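Local coordinates for ORF98 PTP-2 (Cydia pomonella granulosis virus, PDB 6I28), which probably removes phosphate from tyrosine and from serine or threonine in proteins, as a dual-specificity phosphatase that may act on MAP kinases, at residues A[9-14]-A[99-104]; A[16-21]-A[113-118]; A[61-66]-A[94-99]; A[84-89]-A[120-125]; A[132-135]-A[139-142]. One frame throughout, in Å; residues are numbered along the deposited sequence.

How the interactions relate
From the N terminus, residues 9-14 and 16-21 carry the first two strands, 11-13 and 18-21, and both wait for partners some ninety residues later. Interaction 1 closes the first long loop at strand 100-103, and interaction 2 closes the second at helix 110-123; since their segments alternate, the two loops cross. Interaction 3 lies wholly within both, joining the turn before strand 64-68 to the turn after helix 82-95, and it shares T99 with interaction 1. Interaction 4, between helices 82-95 and 110-123, crosses interactions 1, 2 and 3. Interaction 5 follows as a short local closure after helix 127-137. Interaction 2 seats the sheet on helix 110-123, while interaction 1 joins two strands.

Interaction 1: A[9-14]-A[99-104]; sequences YDATRI and TVLIHC
Y9 and A11 meet L101 and H103 through apolar and van der Waals contacts, with no hydrogen bond passing between the two segments. L101 uses both of its methyls: CD2 lies 3.7 Å from Y9 OH and 4.0 Å from Y9 CE2, while CD1 is 4.1 Å from A11 CB. The side chains of Y9 and L101 come from opposite directions, and the leucine methyl meets the phenol obliquely. With its CG turned opposite the backbone N (chi1 167°), Y9 sends its ring toward strand 100-103, where OH also comes to 3.6 Å from H103 CB as the two side chains cross nearly perpendicularly.

The lack of backbone pairing follows from the order of the sheet. Strand 18-21 separates 11-13 from 100-103, so these side chains meet across it, on the face packed by M30 and F33 of helix 27-36. Strand 100-103 leads into the phosphate-binding P-loop of the cysteine phosphatases, whose HCX5R signature begins at H103 and C104.

Polar groups are held separately. Y9 OH is hydrogen-bonded to G22 O. H103 ND1 donates to C104 O over 3.0 Å, nearly straight at 162°, in the carbonyl plane on a lone pair; H103 NE2 pairs with S44 OG, and the two bonds together fix the rotation of the imidazole.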
# COMPACT_ATOMS: atom_id res chain seq x y z
N TYR A 9 -17.49 -2.66 4.03
CA TYR A 9 -16.47 -1.96 3.27
C TYR A 9 -15.45 -3.00 2.80
O TYR A 9 -15.06 -3.89 3.56
CB TYR A 9 -15.84 -0.85 4.11
CG TYR A 9 -14.58 -0.27 3.53
CD1 TYR A 9 -14.60 0.54 2.41
CD2 TYR A 9 -13.37 -0.55 4.12
CE1 TYR A 9 -13.38 1.04 1.88
CE2 TYR A 9 -12.19 -0.10 3.60
CZ TYR A 9 -12.18 0.71 2.49
OH TYR A 9 -10.97 1.18 1.98
N ASP A 10 -15.06 -2.91 1.53
CA ASP A 10 -14.25 -3.94 0.90
C ASP A 10 -12.78 -3.61 1.13
O ASP A 10 -12.13 -2.86 0.35
CB ASP A 10 -14.57 -4.07 -0.59
CG ASP A 10 -13.53 -4.88 -1.34
OD1 ASP A 10 -13.19 -5.99 -0.86
OD2 ASP A 10 -13.03 -4.38 -2.38
N ALA A 11 -12.25 -4.19 2.19
CA ALA A 11 -10.84 -4.19 2.52
C ALA A 11 -10.48 -5.49 3.22
O ALA A 11 -11.32 -6.12 3.89
CB ALA A 11 -10.51 -2.98 3.39
N THR A 12 -9.22 -5.86 3.12
CA THR A 12 -8.73 -7.15 3.57
C THR A 12 -7.49 -6.97 4.45
O THR A 12 -6.60 -6.18 4.11
CB THR A 12 -8.40 -8.03 2.38
OG1 THR A 12 -9.43 -7.95 1.39
CG2 THR A 12 -8.22 -9.46 2.82
N ARG A 13 -7.44 -7.68 5.57
CA ARG A 13 -6.22 -7.72 6.35
C ARG A 13 -5.18 -8.52 5.60
O ARG A 13 -5.42 -9.69 5.27
CB ARG A 13 -6.42 -8.32 7.74
CG ARG A 13 -5.11 -8.22 8.56
CD ARG A 13 -5.22 -8.81 9.98
NE ARG A 13 -5.88 -7.92 10.96
CZ ARG A 13 -5.29 -6.89 11.54
NH1 ARG A 13 -4.04 -6.59 11.25
NH2 ARG A 13 -5.93 -6.18 12.44
N ILE A 14 -4.03 -7.91 5.32
CA ILE A 14 -2.93 -8.58 4.62
C ILE A 14 -1.95 -9.25 5.59
O ILE A 14 -1.50 -10.38 5.37
CB ILE A 14 -2.21 -7.56 3.71
CG1 ILE A 14 -3.15 -6.93 2.68
CG2 ILE A 14 -1.02 -8.22 2.97
CD1 ILE A 14 -3.96 -7.98 1.88
N THR A 99 -1.52 0.08 12.90
CA THR A 99 -1.85 -0.64 11.67
C THR A 99 -2.28 0.37 10.60
O THR A 99 -2.76 1.47 10.90
CB THR A 99 -2.93 -1.69 11.89
OG1 THR A 99 -4.11 -1.05 12.31
CG2 THR A 99 -2.56 -2.65 12.94
N VAL A 100 -2.10 0.00 9.34
CA VAL A 100 -2.33 0.94 8.24
C VAL A 100 -3.33 0.34 7.25
O VAL A 100 -3.16 -0.81 6.82
CB VAL A 100 -1.02 1.29 7.51
CG1 VAL A 100 -1.23 2.37 6.50
CG2 VAL A 100 0.05 1.75 8.46
N LEU A 101 -4.33 1.11 6.87
CA LEU A 101 -5.20 0.82 5.74
C LEU A 101 -4.64 1.60 4.55
O LEU A 101 -4.64 2.82 4.56
CB LEU A 101 -6.65 1.19 6.00
CG LEU A 101 -7.50 1.21 4.72
CD1 LEU A 101 -7.52 -0.23 4.04
CD2 LEU A 101 -8.91 1.74 4.97
N ILE A 102 -4.20 0.89 3.52
CA ILE A 102 -3.82 1.48 2.24
C ILE A 102 -4.97 1.23 1.25
O ILE A 102 -5.42 0.10 1.03
CB ILE A 102 -2.53 0.88 1.67
CG1 ILE A 102 -1.34 0.96 2.65
CG2 ILE A 102 -2.17 1.61 0.34
CD1 ILE A 102 -0.28 -0.09 2.29
N HIS A 103 -5.52 2.28 0.67
CA HIS A 103 -6.66 2.12 -0.20
C HIS A 103 -6.53 2.97 -1.47
O HIS A 103 -5.90 4.05 -1.48
CB HIS A 103 -7.99 2.48 0.49
CG HIS A 103 -8.33 3.95 0.50
ND1 HIS A 103 -9.09 4.57 -0.48
CD2 HIS A 103 -8.01 4.93 1.38
CE1 HIS A 103 -9.22 5.85 -0.20
NE2 HIS A 103 -8.58 6.10 0.93
N CYS A 104 -7.16 2.50 -2.52
CA CYS A 104 -7.38 3.24 -3.75
C CYS A 104 -8.87 3.17 -4.05
O CYS A 104 -9.70 3.39 -3.14
CB CYS A 104 -6.49 2.72 -4.88
SG CYS A 104 -6.51 0.96 -5.22

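Interaction 2: A[16-21]-A[113-118]; sequences QDLFVG and TLAIYY
L18 and V20 pack against A115 and Y118, joining the central sheet to helix 110-123 in the alpha/beta fold of the protein tyrosine phosphatase superfamily; this is the helix that follows the P-loop. The short axes of strand 18-21 and helix 113-118 run nearly antiparallel, at 155°, and come within 9.4 Å.

L18 starts from a CB directed toward the helix. Its CG lies beside the backbone N (chi1 -65°), and the chain then continues extended to CD1, which thereby reaches the helix surface. There CD1 lies 3.9 Å from Y118 CD2, approaching that ring obliquely, and 4.3 Å from A115 CB. The other methyl, CD2, turns to the neighbouring strand, 4.0 Å from I102 CD1.

One turn of the helix is thus engaged by two residues of the strand. V20 comes closer than L18: its CG2 is 3.6 Å from A115 CB, the small methyl of alanine allowing strand and helix a tight approach. F19, between them in sequence, points to the other face of the sheet, where it meets F33.

At the margin of this apolar patch, a water 2.7 Å from Y118 OH donates a weak hydrogen bond to D17 OD2.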
# COMPACT_ATOMS: atom_id res chain seq x y z
N GLN A 16 -0.19 -8.50 10.03
CA GLN A 16 -0.51 -7.85 11.30
C GLN A 16 -0.44 -6.34 11.21
O GLN A 16 -0.99 -5.67 12.08
CB GLN A 16 0.41 -8.36 12.40
CG GLN A 16 -0.15 -9.61 13.14
CD GLN A 16 -1.70 -9.63 13.34
OE1 GLN A 16 -2.39 -10.57 12.93
NE2 GLN A 16 -2.23 -8.57 13.96
N ASP A 17 0.19 -5.78 10.17
CA ASP A 17 0.39 -4.34 10.05
C ASP A 17 -0.46 -3.64 9.00
O ASP A 17 -0.61 -2.41 9.07
CB ASP A 17 1.86 -4.01 9.68
CG ASP A 17 2.86 -4.60 10.61
OD1 ASP A 17 2.65 -4.51 11.85
OD2 ASP A 17 3.90 -5.22 10.11
N LEU A 18 -0.98 -4.37 8.01
CA LEU A 18 -1.51 -3.77 6.79
C LEU A 18 -2.88 -4.32 6.42
O LEU A 18 -3.09 -5.54 6.48
CB LEU A 18 -0.58 -4.04 5.58
CG LEU A 18 0.80 -3.43 5.59
CD1 LEU A 18 1.51 -3.87 4.33
CD2 LEU A 18 0.76 -1.88 5.72
N PHE A 19 -3.78 -3.41 6.05
CA PHE A 19 -5.00 -3.65 5.27
C PHE A 19 -4.89 -3.03 3.88
O PHE A 19 -4.24 -2.00 3.68
CB PHE A 19 -6.23 -3.07 5.96
CG PHE A 19 -6.51 -3.64 7.31
CD1 PHE A 19 -5.79 -3.27 8.42
CD2 PHE A 19 -7.53 -4.55 7.46
CE1 PHE A 19 -6.10 -3.82 9.63
CE2 PHE A 19 -7.81 -5.09 8.69
CZ PHE A 19 -7.10 -4.73 9.76
N VAL A 20 -5.52 -3.68 2.90
CA VAL A 20 -5.65 -3.14 1.55
C VAL A 20 -7.13 -3.16 1.13
O VAL A 20 -7.84 -4.16 1.34
CB VAL A 20 -4.83 -3.92 0.51
CG1 VAL A 20 -5.19 -3.43 -0.85
CG2 VAL A 20 -3.39 -3.84 0.80
N GLY A 21 -7.61 -2.07 0.56
CA GLY A 21 -8.98 -2.03 0.10
C GLY A 21 -9.23 -0.94 -0.90
O GLY A 21 -8.30 -0.29 -1.40
N THR A 113 0.01 -2.28 -4.96
CA THR A 113 1.40 -2.03 -5.32
C THR A 113 2.21 -1.54 -4.13
O THR A 113 3.31 -2.02 -3.86
CB THR A 113 1.43 -1.05 -6.49
OG1 THR A 113 0.97 -1.73 -7.69
CG2 THR A 113 2.86 -0.52 -6.81
N LEU A 114 1.68 -0.57 -3.37
CA LEU A 114 2.42 -0.12 -2.20
C LEU A 114 2.54 -1.19 -1.12
O LEU A 114 3.60 -1.28 -0.47
CB LEU A 114 1.78 1.14 -1.62
CG LEU A 114 2.39 1.79 -0.37
CD1 LEU A 114 3.85 2.13 -0.61
CD2 LEU A 114 1.59 3.03 0.07
N ALA A 115 1.47 -1.95 -0.88
CA ALA A 115 1.54 -3.03 0.11
C ALA A 115 2.59 -4.05 -0.28
O ALA A 115 3.42 -4.45 0.57
CB ALA A 115 0.17 -3.67 0.25
N ILE A 116 2.64 -4.43 -1.55
CA ILE A 116 3.58 -5.43 -2.02
C ILE A 116 4.99 -4.90 -1.84
O ILE A 116 5.89 -5.62 -1.40
CB ILE A 116 3.29 -5.82 -3.48
CG1 ILE A 116 1.99 -6.64 -3.61
CG2 ILE A 116 4.48 -6.61 -4.12
CD1 ILE A 116 1.58 -7.04 -5.05
N TYR A 117 5.20 -3.62 -2.13
CA TYR A 117 6.53 -3.04 -2.03
C TYR A 117 6.98 -2.96 -0.58
O TYR A 117 8.14 -3.28 -0.25
CB TYR A 117 6.54 -1.64 -2.63
CG TYR A 117 7.91 -0.97 -2.50
CD1 TYR A 117 9.02 -1.51 -3.05
CD2 TYR A 117 8.06 0.22 -1.82
CE1 TYR A 117 10.29 -0.89 -2.95
CE2 TYR A 117 9.28 0.86 -1.68
CZ TYR A 117 10.40 0.31 -2.23
OH TYR A 117 11.65 0.92 -2.12
N TYR A 118 6.08 -2.53 0.32
CA TYR A 118 6.40 -2.59 1.72
C TYR A 118 6.83 -3.96 2.17
O TYR A 118 7.82 -4.08 2.90
CB TYR A 118 5.24 -2.07 2.58
CG TYR A 118 5.59 -2.01 4.02
CD1 TYR A 118 6.29 -0.91 4.50
CD2 TYR A 118 5.30 -3.04 4.92
CE1 TYR A 118 6.66 -0.81 5.78
CE2 TYR A 118 5.66 -2.91 6.29
CZ TYR A 118 6.37 -1.79 6.69
OH TYR A 118 6.79 -1.60 7.98
O HOH W 1 6.90 -4.10 9.06

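Interaction 3: A[61-66]-A[94-99]; sequences DGDHLH and HNEHKT
D63 and K98 are joined by a salt bridge that connects the turn before strand 64-68 to the turn between helix 82-95 and strand 100-103. K98 NZ donates to D63 OD1 over 2.8 Å, meeting the oxygen on its syn side, 23° out of the carboxylate plane; a weak second bond of 3.2 Å runs from K98 NZ to D63 OD2. The lysine arrives with its chain extended beyond CG, crossing the aspartate at about a right angle.

Within its own turn, K98 NZ makes another salt bridge, to E96 OE1 at 2.7 Å. That oxygen is used on its anti side, 34° from the plane of its carboxylate. The ammonium group of K98 thus holds one acid from each segment.

A water adds a parallel route: it accepts from K98 NZ and donates to D63 OD2, each over 2.6 Å.

Like charges come close as well, with D63 OD1 and E96 OE1 3.9 Å apart. K98 bridges them, and K92 of helix 82-95 forms salt bridges to the same two oxygens. With two ammonium groups shared by two carboxylates, their mutual repulsion is probably offset, and both acids are likely to stay ionised, including the buried D63.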
# COMPACT_ATOMS: atom_id res chain seq x y z
N ASP A 61 -4.00 14.46 13.24
CA ASP A 61 -3.04 15.03 12.32
C ASP A 61 -1.87 14.08 12.14
O ASP A 61 -1.26 13.63 13.12
CB ASP A 61 -2.52 16.37 12.85
CG ASP A 61 -3.55 17.48 12.77
OD1 ASP A 61 -4.41 17.46 11.86
OD2 ASP A 61 -3.49 18.37 13.62
N GLY A 62 -1.58 13.74 10.89
CA GLY A 62 -0.47 12.94 10.58
C GLY A 62 -0.81 11.50 10.37
O GLY A 62 0.02 10.76 9.85
N ASP A 63 -2.00 11.07 10.78
CA ASP A 63 -2.40 9.68 10.63
C ASP A 63 -3.22 9.44 9.38
O ASP A 63 -3.59 8.27 9.12
CB ASP A 63 -3.17 9.17 11.85
CG ASP A 63 -2.30 9.04 13.09
OD1 ASP A 63 -1.06 8.97 12.97
OD2 ASP A 63 -2.85 9.07 14.20
N HIS A 64 -3.35 10.42 8.52
CA HIS A 64 -4.02 10.23 7.23
C HIS A 64 -3.21 10.94 6.16
O HIS A 64 -3.10 12.17 6.18
CB HIS A 64 -5.45 10.74 7.26
CG HIS A 64 -6.26 10.30 6.09
ND1 HIS A 64 -7.64 10.34 6.08
CD2 HIS A 64 -5.89 9.78 4.89
CE1 HIS A 64 -8.07 9.87 4.92
NE2 HIS A 64 -7.03 9.53 4.18
N LEU A 65 -2.60 10.16 5.29
CA LEU A 65 -1.76 10.60 4.19
C LEU A 65 -2.47 10.35 2.87
O LEU A 65 -3.01 9.28 2.63
CB LEU A 65 -0.46 9.81 4.19
CG LEU A 65 0.61 10.12 3.13
CD1 LEU A 65 0.92 11.60 3.31
CD2 LEU A 65 1.87 9.31 3.27
N HIS A 66 -2.37 11.32 1.98
CA HIS A 66 -2.92 11.25 0.63
C HIS A 66 -1.81 11.52 -0.37
O HIS A 66 -1.08 12.49 -0.24
CB HIS A 66 -4.04 12.31 0.45
CG HIS A 66 -4.50 12.47 -0.96
ND1 HIS A 66 -4.55 13.70 -1.60
CD2 HIS A 66 -4.91 11.56 -1.88
CE1 HIS A 66 -4.99 13.54 -2.84
NE2 HIS A 66 -5.20 12.25 -3.03
N HIS A 94 6.53 0.88 12.91
CA HIS A 94 7.58 0.57 13.87
C HIS A 94 7.73 1.60 14.98
O HIS A 94 8.06 1.25 16.11
CB HIS A 94 8.91 0.41 13.11
CG HIS A 94 8.96 -0.85 12.32
ND1 HIS A 94 8.62 -0.90 10.98
CD2 HIS A 94 9.18 -2.13 12.71
CE1 HIS A 94 8.70 -2.14 10.56
NE2 HIS A 94 9.04 -2.91 11.59
N ASN A 95 7.59 2.88 14.69
CA ASN A 95 7.79 3.87 15.74
C ASN A 95 6.51 4.26 16.46
O ASN A 95 6.55 4.61 17.65
CB ASN A 95 8.47 5.11 15.15
CG ASN A 95 9.88 4.80 14.65
OD1 ASN A 95 10.23 5.08 13.49
ND2 ASN A 95 10.67 4.18 15.49
N GLU A 96 5.37 4.21 15.79
CA GLU A 96 4.12 4.59 16.42
C GLU A 96 3.17 3.42 16.55
O GLU A 96 2.14 3.57 17.19
CB GLU A 96 3.41 5.68 15.63
CG GLU A 96 4.31 6.80 15.33
CD GLU A 96 3.61 8.01 14.78
OE1 GLU A 96 2.43 7.90 14.46
OE2 GLU A 96 4.27 9.09 14.71
N HIS A 97 3.58 2.21 16.19
CA HIS A 97 2.85 0.94 16.46
C HIS A 97 1.39 0.93 15.99
O HIS A 97 0.57 0.32 16.67
CB HIS A 97 2.88 0.67 17.96
CG HIS A 97 4.26 0.54 18.49
ND1 HIS A 97 4.84 1.51 19.24
CD2 HIS A 97 5.18 -0.43 18.34
CE1 HIS A 97 6.07 1.16 19.53
NE2 HIS A 97 6.30 -0.02 19.00
N LYS A 98 1.12 1.49 14.82
CA LYS A 98 -0.19 1.58 14.23
C LYS A 98 -0.30 0.58 13.10
O LYS A 98 0.70 0.22 12.47
CB LYS A 98 -0.40 3.01 13.76
CG LYS A 98 -0.56 4.04 14.95
CD LYS A 98 -0.30 5.43 14.48
CE LYS A 98 -0.59 6.40 15.64
NZ LYS A 98 -0.10 7.80 15.34
N THR A 99 -1.52 0.08 12.90
CA THR A 99 -1.85 -0.64 11.67
C THR A 99 -2.28 0.37 10.60
O THR A 99 -2.76 1.47 10.90
CB THR A 99 -2.93 -1.69 11.89
OG1 THR A 99 -4.11 -1.05 12.31
CG2 THR A 99 -2.56 -2.65 12.94
O HOH W 2 -1.19 10.02 16.03

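Interaction 4: A[84-89]-A[120-125]; sequences MLFNYL and MRTNQI
F86 carries the 84-89 side of the contact, offering one ring face to R121. A chi1 of 179° swings the ring clear of its own helix and toward helix 110-123. R121 lies along that face rather than touching it end-on. R121 CD sits 3.6 Å from the centroid of the F86 ring, only 12° off the normal, as a CH-pi contact. Farther out, R121 NE comes to 3.3 Å from F86 CE2, and the guanidinium lies nearly flat on the ring, planes 19° apart and centres 3.9 Å apart. The result is a stacked cation-pi pair in which an extended arginine uses both its methylenes and its charge.

T122 adds a second approach to F86, its CG2 lying 3.9 Å from F86 CE1, while T122 OG1 bonds back to Y118 O of its own helix. Next along 84-89, N87 makes a lesser contact: its OD1 is 4.3 Å from R121 NH2. The charged end of R121 is anchored beyond the stack, where NH1 forms a salt bridge with E83 OE1 and a hydrogen bond with Y117 OH.

The two helices lie on the same face of the central sheet. As for placement, L85 packs helix 82-95 on L65 of strand 64-68, V43 of strand 41-46 and L114 of helix 110-123, Y118 meets the F86 ring, and M120 turns to helix 127-137.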
# COMPACT_ATOMS: atom_id res chain seq x y z
N MET A 84 8.94 8.14 -0.01
CA MET A 84 8.20 8.83 1.05
C MET A 84 7.10 7.93 1.61
O MET A 84 6.94 7.78 2.82
CB MET A 84 7.63 10.15 0.50
CG MET A 84 6.86 11.01 1.50
SD MET A 84 5.15 10.39 1.71
CE MET A 84 4.39 10.95 0.18
N LEU A 85 6.37 7.23 0.74
CA LEU A 85 5.30 6.38 1.22
C LEU A 85 5.84 5.23 2.06
O LEU A 85 5.30 4.90 3.11
CB LEU A 85 4.53 5.83 0.03
CG LEU A 85 3.58 6.86 -0.62
CD1 LEU A 85 3.17 6.37 -1.98
CD2 LEU A 85 2.33 7.12 0.28
N PHE A 86 6.89 4.58 1.58
CA PHE A 86 7.52 3.53 2.37
C PHE A 86 7.92 4.00 3.76
O PHE A 86 7.65 3.31 4.76
CB PHE A 86 8.74 2.93 1.67
CG PHE A 86 9.42 1.87 2.49
CD1 PHE A 86 8.97 0.56 2.50
CD2 PHE A 86 10.45 2.20 3.37
CE1 PHE A 86 9.55 -0.36 3.28
CE2 PHE A 86 11.01 1.26 4.16
CZ PHE A 86 10.60 -0.04 4.05
N ASN A 87 8.59 5.15 3.84
CA ASN A 87 9.06 5.68 5.11
C ASN A 87 7.91 6.04 6.01
O ASN A 87 7.97 5.80 7.22
CB ASN A 87 9.95 6.86 4.87
CG ASN A 87 11.26 6.45 4.33
OD1 ASN A 87 11.79 5.42 4.69
ND2 ASN A 87 11.82 7.26 3.45
N TYR A 88 6.81 6.56 5.45
CA TYR A 88 5.62 6.80 6.25
C TYR A 88 5.09 5.51 6.86
O TYR A 88 4.85 5.40 8.08
CB TYR A 88 4.57 7.45 5.39
CG TYR A 88 3.31 7.81 6.12
CD1 TYR A 88 3.21 9.00 6.86
CD2 TYR A 88 2.21 6.97 6.10
CE1 TYR A 88 2.06 9.29 7.49
CE2 TYR A 88 1.04 7.29 6.74
CZ TYR A 88 0.96 8.47 7.44
OH TYR A 88 -0.24 8.72 8.08
N LEU A 89 4.97 4.46 6.04
CA LEU A 89 4.50 3.20 6.60
C LEU A 89 5.44 2.69 7.70
O LEU A 89 5.00 2.25 8.76
CB LEU A 89 4.41 2.18 5.48
CG LEU A 89 3.30 2.45 4.43
CD1 LEU A 89 3.59 1.47 3.27
CD2 LEU A 89 1.93 2.27 4.94
N MET A 120 8.07 -6.49 0.13
CA MET A 120 9.33 -6.74 -0.54
C MET A 120 10.49 -6.12 0.20
O MET A 120 11.49 -6.79 0.46
CB MET A 120 9.30 -6.18 -1.97
CG MET A 120 8.32 -6.80 -2.90
SD MET A 120 8.23 -5.91 -4.46
CE MET A 120 9.95 -5.85 -4.93
N ARG A 121 10.33 -4.90 0.67
CA ARG A 121 11.48 -4.21 1.19
C ARG A 121 11.74 -4.50 2.67
O ARG A 121 12.91 -4.60 3.09
CB ARG A 121 11.28 -2.69 1.00
CG ARG A 121 12.41 -1.86 1.57
CD ARG A 121 12.38 -0.47 0.98
NE ARG A 121 13.12 0.52 1.76
CZ ARG A 121 13.28 1.80 1.40
NH1 ARG A 121 12.78 2.25 0.26
NH2 ARG A 121 13.94 2.64 2.17
N THR A 122 10.71 -4.69 3.47
CA THR A 122 10.92 -5.06 4.86
C THR A 122 11.37 -6.52 4.99
O THR A 122 12.09 -6.87 5.94
CB THR A 122 9.64 -4.82 5.70
OG1 THR A 122 8.50 -5.56 5.22
CG2 THR A 122 9.30 -3.29 5.82
N ASN A 123 11.03 -7.36 4.04
CA ASN A 123 11.44 -8.76 4.10
C ASN A 123 12.60 -9.07 3.18
O ASN A 123 13.19 -10.14 3.30
CB ASN A 123 10.25 -9.66 3.75
CG ASN A 123 9.23 -9.70 4.86
OD1 ASN A 123 9.38 -10.43 5.83
ND2 ASN A 123 8.21 -8.89 4.74
N GLN A 124 12.99 -8.13 2.32
CA GLN A 124 14.01 -8.33 1.32
C GLN A 124 13.69 -9.59 0.52
O GLN A 124 14.45 -10.58 0.52
CB GLN A 124 15.41 -8.40 1.94
CG GLN A 124 15.82 -7.07 2.46
CD GLN A 124 16.11 -6.09 1.35
OE1 GLN A 124 16.97 -6.33 0.51
NE2 GLN A 124 15.41 -4.97 1.37
N ILE A 125 12.53 -9.57 -0.12
CA ILE A 125 12.08 -10.65 -0.99
C ILE A 125 11.61 -10.04 -2.31
O ILE A 125 11.26 -8.87 -2.38
CB ILE A 125 10.95 -11.52 -0.37
CG1 ILE A 125 9.67 -10.72 -0.13
CG2 ILE A 125 11.38 -12.08 0.97
CD1 ILE A 125 8.52 -11.54 0.59

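Interaction 5: A[132-135]-A[139-142]; sequences QYVY and AVHP
Y135 and V140 meet because, with chi1 at -172°, Y135 leans its ring from the helix end over the chain that follows. In V140, chi1 of -63° leaves CG2 between the backbone N and the carbonyl carbon, directed at V134 and Y135.

The tyrosine ring is touched in two ways. A139 CA lies over one face, 4.0 Å from the ring centroid and 24° off the normal, forming a CH-pi contact, with A139 CB 3.9 Å from Y135 CE2. V140 O instead comes to the edge, in the ring plane, 3.2 Å from Y135 CD2. The ring therefore rests on the loop backbone as much as on its side chains.

Deeper in, V140 CG2 is 4.0 Å from V134 CG1, the two valines crossing at about a right angle. V134 also packs on I116 and I119, and V140 on A112, so both belong to the core against helix 110-123.

The loop leaving helix 127-137 thus doubles back along the helix's last turns before helix 144-151. A backbone hydrogen bond between H141 and V108 ties it to the HCX5R phosphate-binding loop characteristic of cysteine-dependent phosphatases.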
# COMPACT_ATOMS: atom_id res chain seq x y z
N GLN A 132 2.64 -13.17 -4.39
CA GLN A 132 1.88 -14.35 -3.98
C GLN A 132 1.43 -14.28 -2.53
O GLN A 132 0.30 -14.67 -2.22
CB GLN A 132 2.69 -15.63 -4.24
CG GLN A 132 3.08 -15.83 -5.73
CD GLN A 132 1.90 -16.29 -6.63
OE1 GLN A 132 1.91 -16.07 -7.84
NE2 GLN A 132 0.88 -16.88 -6.02
N TYR A 133 2.27 -13.78 -1.62
CA TYR A 133 1.83 -13.66 -0.23
C TYR A 133 0.58 -12.78 -0.14
O TYR A 133 -0.43 -13.16 0.46
CB TYR A 133 2.95 -13.12 0.68
CG TYR A 133 2.50 -13.06 2.14
CD1 TYR A 133 2.64 -14.16 2.99
CD2 TYR A 133 1.89 -11.91 2.65
CE1 TYR A 133 2.20 -14.12 4.31
CE2 TYR A 133 1.43 -11.85 3.97
CZ TYR A 133 1.60 -12.96 4.80
OH TYR A 133 1.14 -12.90 6.11
N VAL A 134 0.65 -11.58 -0.73
CA VAL A 134 -0.50 -10.69 -0.67
C VAL A 134 -1.71 -11.30 -1.37
O VAL A 134 -2.84 -11.17 -0.90
CB VAL A 134 -0.17 -9.30 -1.25
CG1 VAL A 134 -1.46 -8.56 -1.42
CG2 VAL A 134 0.88 -8.65 -0.40
N TYR A 135 -1.50 -11.98 -2.52
CA TYR A 135 -2.60 -12.48 -3.32
C TYR A 135 -3.31 -13.62 -2.61
O TYR A 135 -4.52 -13.79 -2.78
CB TYR A 135 -2.08 -13.00 -4.67
CG TYR A 135 -3.18 -13.36 -5.66
CD1 TYR A 135 -3.74 -14.64 -5.68
CD2 TYR A 135 -3.64 -12.44 -6.60
CE1 TYR A 135 -4.74 -14.97 -6.60
CE2 TYR A 135 -4.63 -12.76 -7.52
CZ TYR A 135 -5.17 -14.02 -7.51
OH TYR A 135 -6.15 -14.34 -8.41
N ALA A 139 -7.18 -11.19 -3.63
CA ALA A 139 -6.86 -11.25 -5.05
C ALA A 139 -6.52 -9.84 -5.52
O ALA A 139 -7.38 -8.98 -5.56
CB ALA A 139 -8.03 -11.81 -5.85
N VAL A 140 -5.27 -9.59 -5.86
CA VAL A 140 -4.82 -8.30 -6.37
C VAL A 140 -4.26 -8.51 -7.77
O VAL A 140 -3.97 -9.65 -8.18
CB VAL A 140 -3.77 -7.66 -5.43
CG1 VAL A 140 -4.37 -7.38 -4.10
CG2 VAL A 140 -2.58 -8.65 -5.29
N HIS A 141 -4.15 -7.42 -8.52
CA HIS A 141 -3.70 -7.48 -9.90
C HIS A 141 -3.09 -6.13 -10.28
O HIS A 141 -3.73 -5.31 -10.94
CB HIS A 141 -4.86 -7.83 -10.85
CG HIS A 141 -4.41 -8.27 -12.20
ND1 HIS A 141 -4.79 -7.64 -13.37
CD2 HIS A 141 -3.59 -9.28 -12.58
CE1 HIS A 141 -4.25 -8.25 -14.40
NE2 HIS A 141 -3.52 -9.26 -13.96
N PRO A 142 -1.84 -5.88 -9.89
CA PRO A 142 -1.21 -4.60 -10.23
C PRO A 142 -1.07 -4.44 -11.73
O PRO A 142 -0.74 -5.38 -12.47
CB PRO A 142 0.17 -4.69 -9.54
CG PRO A 142 -0.02 -5.69 -8.44
CD PRO A 142 -0.98 -6.71 -9.03